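Local atomic coordinates of kunitz-type conkunitzin-S1 (Conus striatus, PDB entry 6Q6C), a protein that blocks voltage-activated potassium channels of the Shaker family as a Kunitz-type venom toxin of a cone snail. Residues N45-T50 / Q54-Y59; R22-S27 / L33-T38. The protein carries 1 engineered substitution. All coordinates share one frame; numbering follows the deposited sequence.

Interaction 1: N45-T50 / Q54-Y59. Engineered in segment 54-59: Asp55 (natural residue Arg). With NO3 (nitrate ion), chain D; NO3 (nitrate ion), chain F; PO4 (phosphate ion), chain C.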
# COMPACT_ATOMS: atom_id res chain seq x y z
N ASN A 45 -1.08 4.72 -0.27
CA ASN A 45 -0.86 3.52 0.55
C ASN A 45 -0.45 2.38 -0.37
O ASN A 45 -1.23 1.48 -0.63
CB ASN A 45 -2.07 3.20 1.41
CG ASN A 45 -1.76 2.14 2.42
OD1 ASN A 45 -0.64 1.65 2.51
ND2 ASN A 45 -2.78 1.74 3.15
N ASN A 46 0.70 2.54 -0.99
CA ASN A 46 1.10 1.73 -2.16
C ASN A 46 2.61 1.70 -2.17
O ASN A 46 3.20 2.75 -2.45
CB ASN A 46 0.47 2.36 -3.40
CG ASN A 46 0.79 1.60 -4.66
OD1 ASN A 46 1.82 0.98 -4.74
ND2 ASN A 46 -0.16 1.59 -5.60
N PHE A 47 3.21 0.56 -1.85
CA PHE A 47 4.68 0.44 -1.71
C PHE A 47 5.14 -0.72 -2.60
O PHE A 47 4.49 -1.75 -2.74
CB PHE A 47 5.11 0.16 -0.27
CG PHE A 47 4.59 1.19 0.70
CD1 PHE A 47 3.33 1.10 1.25
CD2 PHE A 47 5.42 2.23 1.07
CE1 PHE A 47 2.86 2.11 2.07
CE2 PHE A 47 4.97 3.23 1.92
CZ PHE A 47 3.71 3.14 2.42
N ARG A 48 6.32 -0.57 -3.19
CA ARG A 48 6.96 -1.66 -3.93
C ARG A 48 7.53 -2.71 -2.99
O ARG A 48 7.52 -3.93 -3.42
CB ARG A 48 8.02 -1.18 -4.89
CG ARG A 48 7.42 -0.35 -6.01
CD ARG A 48 8.51 0.03 -7.00
NE ARG A 48 8.03 0.84 -8.09
CZ ARG A 48 7.49 0.39 -9.20
NH1 ARG A 48 7.33 -0.92 -9.34
NH2 ARG A 48 7.03 1.24 -10.11
N ARG A 49 8.04 -2.32 -1.84
CA ARG A 49 8.72 -3.25 -0.94
C ARG A 49 8.06 -3.24 0.43
O ARG A 49 7.65 -2.16 0.93
CB ARG A 49 10.17 -2.80 -0.82
CG ARG A 49 10.92 -2.97 -2.13
CD ARG A 49 12.39 -3.03 -1.85
NE ARG A 49 12.79 -1.83 -1.16
CZ ARG A 49 13.66 -1.76 -0.16
NH1 ARG A 49 14.19 -2.85 0.40
NH2 ARG A 49 13.96 -0.58 0.33
N THR A 50 8.01 -4.40 1.04
CA THR A 50 7.57 -4.54 2.45
C THR A 50 8.43 -3.64 3.33
O THR A 50 7.85 -3.03 4.25
CB THR A 50 7.58 -6.01 2.87
OG1 THR A 50 6.62 -6.72 2.08
CG2 THR A 50 7.20 -6.20 4.32
N GLN A 54 6.80 -1.01 5.97
CA GLN A 54 7.03 -1.17 7.43
C GLN A 54 7.72 0.08 7.98
O GLN A 54 7.32 0.60 9.05
CB GLN A 54 7.86 -2.41 7.71
CG GLN A 54 7.05 -3.66 7.50
CD GLN A 54 7.72 -4.96 7.92
OE1 GLN A 54 7.03 -5.95 8.23
NE2 GLN A 54 9.03 -4.98 7.87
N ASP A 55 8.71 0.60 7.26
CA ASP A 55 9.48 1.78 7.73
C ASP A 55 8.55 2.98 7.81
O ASP A 55 8.68 3.83 8.68
CB ASP A 55 10.63 1.97 6.76
CG ASP A 55 11.71 2.94 7.21
OD1 ASP A 55 12.17 2.85 8.36
OD2 ASP A 55 12.11 3.72 6.38
N THR A 56 7.64 3.11 6.86
CA THR A 56 6.74 4.29 6.75
C THR A 56 5.58 4.21 7.73
O THR A 56 5.20 5.25 8.32
CB THR A 56 6.22 4.46 5.33
OG1 THR A 56 7.32 4.58 4.45
CG2 THR A 56 5.30 5.63 5.17
N CYS A 57 4.98 3.05 7.89
CA CYS A 57 3.67 2.90 8.54
C CYS A 57 3.71 2.10 9.85
O CYS A 57 2.90 2.38 10.66
CB CYS A 57 2.63 2.26 7.62
SG CYS A 57 2.22 3.33 6.22
N LEU A 58 4.58 1.11 10.01
CA LEU A 58 4.49 0.22 11.17
C LEU A 58 5.40 0.77 12.26
O LEU A 58 5.00 0.82 13.39
CB LEU A 58 4.91 -1.17 10.72
CG LEU A 58 4.74 -2.26 11.75
CD1 LEU A 58 3.33 -2.28 12.38
CD2 LEU A 58 5.09 -3.59 11.12
N TYR A 59 6.61 1.20 11.91
CA TYR A 59 7.68 1.61 12.86
C TYR A 59 7.83 3.12 12.80
O TYR A 59 8.87 3.61 12.32
CB TYR A 59 8.97 0.86 12.51
CG TYR A 59 8.80 -0.62 12.60
CD1 TYR A 59 8.56 -1.21 13.85
CD2 TYR A 59 8.83 -1.45 11.50
CE1 TYR A 59 8.32 -2.56 13.97
CE2 TYR A 59 8.62 -2.81 11.61
CZ TYR A 59 8.42 -3.39 12.87
OH TYR A 59 8.14 -4.73 13.04
N NO3 D . 8.54 2.20 -2.48
O1 NO3 D . 7.28 2.22 -3.23
O2 NO3 D . 8.94 3.28 -1.75
O3 NO3 D . 8.85 0.66 -1.81
N NO3 F . 8.34 3.93 -9.08
O1 NO3 F . 7.24 4.40 -9.45
O2 NO3 F . 9.45 3.72 -10.15
O3 NO3 F . 8.60 3.52 -7.40
P PO4 C . 5.20 0.83 -13.77
O1 PO4 C . 3.90 0.15 -14.18
O2 PO4 C . 5.05 1.29 -12.32
O3 PO4 C . 5.60 1.87 -14.76
O4 PO4 C . 6.33 -0.22 -13.71

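Interaction 2: R22-S27 / L33-T38. With NO3 (nitrate ion), chain E.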
# COMPACT_ATOMS: atom_id res chain seq x y z
N ARG A 22 2.18 -5.07 -5.31
CA ARG A 22 2.45 -3.97 -4.40
C ARG A 22 2.11 -4.43 -2.97
O ARG A 22 1.51 -5.46 -2.74
CB ARG A 22 1.65 -2.74 -4.78
CG ARG A 22 2.09 -2.11 -6.09
CD ARG A 22 3.47 -1.45 -6.10
NE ARG A 22 3.78 -0.79 -7.40
CZ ARG A 22 4.21 -1.34 -8.47
NH1 ARG A 22 4.61 -2.65 -8.49
NH2 ARG A 22 4.21 -0.49 -9.50
N ILE A 23 2.44 -3.58 -2.05
CA ILE A 23 2.23 -3.75 -0.59
C ILE A 23 1.44 -2.55 -0.07
O ILE A 23 1.71 -1.42 -0.50
CB ILE A 23 3.62 -3.85 0.09
CG1 ILE A 23 4.51 -4.95 -0.48
CG2 ILE A 23 3.40 -4.03 1.58
CD1 ILE A 23 3.97 -6.31 -0.34
N TYR A 24 0.49 -2.82 0.81
CA TYR A 24 -0.28 -1.76 1.45
C TYR A 24 -0.21 -1.99 2.96
O TYR A 24 -0.09 -3.11 3.41
CB TYR A 24 -1.70 -1.66 0.92
CG TYR A 24 -2.66 -2.70 1.47
CD1 TYR A 24 -2.60 -3.99 1.04
CD2 TYR A 24 -3.57 -2.39 2.47
CE1 TYR A 24 -3.46 -4.96 1.51
CE2 TYR A 24 -4.39 -3.37 3.01
CZ TYR A 24 -4.28 -4.68 2.57
OH TYR A 24 -5.11 -5.61 3.17
N TYR A 25 -0.36 -0.90 3.70
CA TYR A 25 -0.49 -0.98 5.16
C TYR A 25 -1.94 -1.21 5.53
O TYR A 25 -2.80 -0.40 5.19
CB TYR A 25 0.09 0.23 5.88
CG TYR A 25 0.03 0.09 7.38
CD1 TYR A 25 0.85 -0.81 8.03
CD2 TYR A 25 -0.81 0.87 8.14
CE1 TYR A 25 0.80 -0.96 9.42
CE2 TYR A 25 -0.84 0.76 9.53
CZ TYR A 25 0.01 -0.11 10.17
OH TYR A 25 -0.05 -0.28 11.54
N ASN A 26 -2.20 -2.29 6.23
CA ASN A 26 -3.54 -2.62 6.75
C ASN A 26 -3.55 -2.18 8.22
O ASN A 26 -3.04 -2.86 9.07
CB ASN A 26 -3.86 -4.09 6.57
CG ASN A 26 -5.28 -4.47 6.91
OD1 ASN A 26 -5.76 -4.12 8.01
ND2 ASN A 26 -5.93 -5.24 6.05
N SER A 27 -4.15 -1.02 8.46
CA SER A 27 -4.12 -0.40 9.81
C SER A 27 -4.81 -1.29 10.83
O SER A 27 -4.35 -1.33 11.99
CB SER A 27 -4.64 1.03 9.82
OG SER A 27 -6.02 1.12 9.50
N LEU A 33 0.61 -5.83 3.82
CA LEU A 33 0.03 -6.94 3.10
C LEU A 33 0.09 -6.74 1.60
O LEU A 33 0.34 -5.66 1.15
CB LEU A 33 -1.39 -7.22 3.59
CG LEU A 33 -1.53 -7.53 5.07
CD1 LEU A 33 -2.96 -7.70 5.49
CD2 LEU A 33 -0.79 -8.82 5.38
N ARG A 34 -0.12 -7.83 0.85
CA ARG A 34 0.06 -7.82 -0.61
C ARG A 34 -1.25 -7.44 -1.30
O ARG A 34 -2.34 -7.93 -0.94
CB ARG A 34 0.51 -9.19 -1.11
CG ARG A 34 1.93 -9.55 -0.69
CD ARG A 34 2.17 -10.99 -1.11
NE ARG A 34 1.45 -11.93 -0.26
CZ ARG A 34 0.51 -12.76 -0.68
NH1 ARG A 34 -0.11 -13.56 0.18
NH2 ARG A 34 0.23 -12.84 -1.97
N PHE A 35 -1.13 -6.70 -2.39
CA PHE A 35 -2.27 -6.43 -3.24
C PHE A 35 -1.82 -6.27 -4.70
O PHE A 35 -0.63 -6.18 -4.99
CB PHE A 35 -3.13 -5.26 -2.78
CG PHE A 35 -2.57 -3.92 -3.10
CD1 PHE A 35 -1.48 -3.39 -2.42
CD2 PHE A 35 -3.24 -3.10 -3.97
CE1 PHE A 35 -1.05 -2.10 -2.69
CE2 PHE A 35 -2.84 -1.79 -4.21
CZ PHE A 35 -1.73 -1.31 -3.59
N ASP A 36 -2.82 -6.36 -5.56
CA ASP A 36 -2.61 -6.22 -7.01
C ASP A 36 -2.96 -4.79 -7.41
O ASP A 36 -4.07 -4.30 -7.11
CB ASP A 36 -3.50 -7.16 -7.81
CG ASP A 36 -3.49 -6.86 -9.31
OD1 ASP A 36 -2.52 -7.11 -9.93
OD2 ASP A 36 -4.56 -6.56 -9.90
N TYR A 37 -2.01 -4.17 -8.12
CA TYR A 37 -2.18 -2.78 -8.58
C TYR A 37 -2.13 -2.74 -10.10
O TYR A 37 -1.32 -3.49 -10.71
CB TYR A 37 -1.04 -1.97 -7.96
CG TYR A 37 -1.02 -0.49 -8.32
CD1 TYR A 37 -2.13 0.30 -8.07
CD2 TYR A 37 0.06 0.11 -8.95
CE1 TYR A 37 -2.15 1.64 -8.42
CE2 TYR A 37 0.07 1.47 -9.26
CZ TYR A 37 -1.05 2.25 -9.02
OH TYR A 37 -1.06 3.58 -9.34
N THR A 38 -2.98 -1.88 -10.64
CA THR A 38 -3.10 -1.78 -12.11
C THR A 38 -2.16 -0.79 -12.74
O THR A 38 -2.21 -0.63 -13.99
CB THR A 38 -4.52 -1.48 -12.52
OG1 THR A 38 -4.80 -0.15 -12.04
CG2 THR A 38 -5.51 -2.51 -12.05
N NO3 E . 2.13 4.26 -8.70
O1 NO3 E . 1.11 4.71 -9.83
O2 NO3 E . 3.37 3.03 -9.04
O3 NO3 E . 1.70 3.96 -7.22

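Interaction 1: N45-T50 / Q54-Y59
A half-cystine sulfur and a threonine hydroxyl both approach one phenylalanine ring obliquely: Phe47 meets Cys57 and Thr56, neighbouring residues of helix 50-58. Cys57 SG lies 5.2 Å from the centroid of the Phe47 ring, 63° off its normal, an oblique sulfur-aromatic contact in which CZ is the ring atom that touches. Thr56 comes against the neighbouring corner, with Phe47 CE2 3.7 Å from Thr56 OG1 and CZ near the methyl CG2. That hydroxyl is already bonded to the carbonyl of Asp52 one turn earlier, so toward the ring it offers van der Waals contact. With CG set beside its own backbone N (chi1 -56°), Phe47 reaches the helix although its CA stays 9.5 Å from the CA of Thr56.

Arg49 is the N-cap residue, and Gln54 N to Thr50 O, 2.9 Å and nearly straight at 165°, is an i to i+4 bond of the first helical turn; beside it Thr50 CG2 rests against Gln54 CD, 3.8 Å away. Residues 54-58 form a wider pi-type turn, with Gln54 O accepting from both Leu58 N and Tyr59 N. A nitrate receives the backbone N-H groups of Arg48 and Arg49, while Arg48 NE donates to O3 of a second nitrate at 2.8 Å and NH2 to a phosphate; these ions probably come from the crystallisation liquor.

The Cys7–Cys57 disulfide ties helix 50-58 to the N-terminal region, Leu6 touches both Phe47 and Cys57, and strand 20-26 runs beside the loop, hydrogen-bonded to Phe47 through the backbone of Ile23.

Interaction 2: R22-S27 / L33-T38
Leu33 meets Tyr24 in an antiparallel hydrogen-bonded pair: Leu33 N donates to Tyr24 O at 2.8 Å, and Tyr24 N returns the bond to Leu33 O. Its side chain crosses the tyrosine at a slant, Leu33 CB 3.7 Å from Tyr24 CE1, while CD1 continues to the phenol oxygen and to Asn26 CB. The Asn26 amide also reaches that oxygen, ND2 donating to Tyr24 OH.

Arg34 faces Ile23 in a non-hydrogen-bonded pair on the other side of the sheet, its CG, in the conformer given, against Ile23 CD1. Two CH···O contacts support the backbones here; the shorter joins Ile23 CA to Leu33 O at 3.2 Å.

Phe35 restores hydrogen bonding, exchanging two bonds with Arg22. Its CG sits between the backbone N and the carbonyl carbon (chi1 78°), which turns the ring across the opposite strand, where Phe35 CE1 comes 3.5 Å from Arg22 CB. The edge of Tyr24 points at its face in an offset T-shaped pair, centroids 5.6 Å apart and planes at 89°.

Tyr37 then packs its CB on Arg22 CG, 3.6 Å away; the guanidinium beyond is salt-bridged to Glu20.

The strand segments cross at 125°, far from flat antiparallel, as expected of the strongly twisted beta hairpin that forms the central sheet of the Kunitz (BPTI) fold.

In the fold
Both contacts belong to one small Kunitz domain and lie near its surface, though interaction 2 is closer to the chain's centre. Interaction 2 joins the two hairpin strands through a regular backbone ladder with aromatic packing on one face. In interaction 1 an irregular loop meets the C-terminal helix through the side chain of Phe47, the one backbone bond between the segments being the helix's own first-turn bond, and less than half as much area is buried. Strand 20-26 brings them together: Asn45 OD1 probably accepts a hydrogen bond from Tyr25 N, and Cys57 CB packs 3.4 Å from Tyr25 CG. The loop 45-50 is therefore held by hairpin and helix alike.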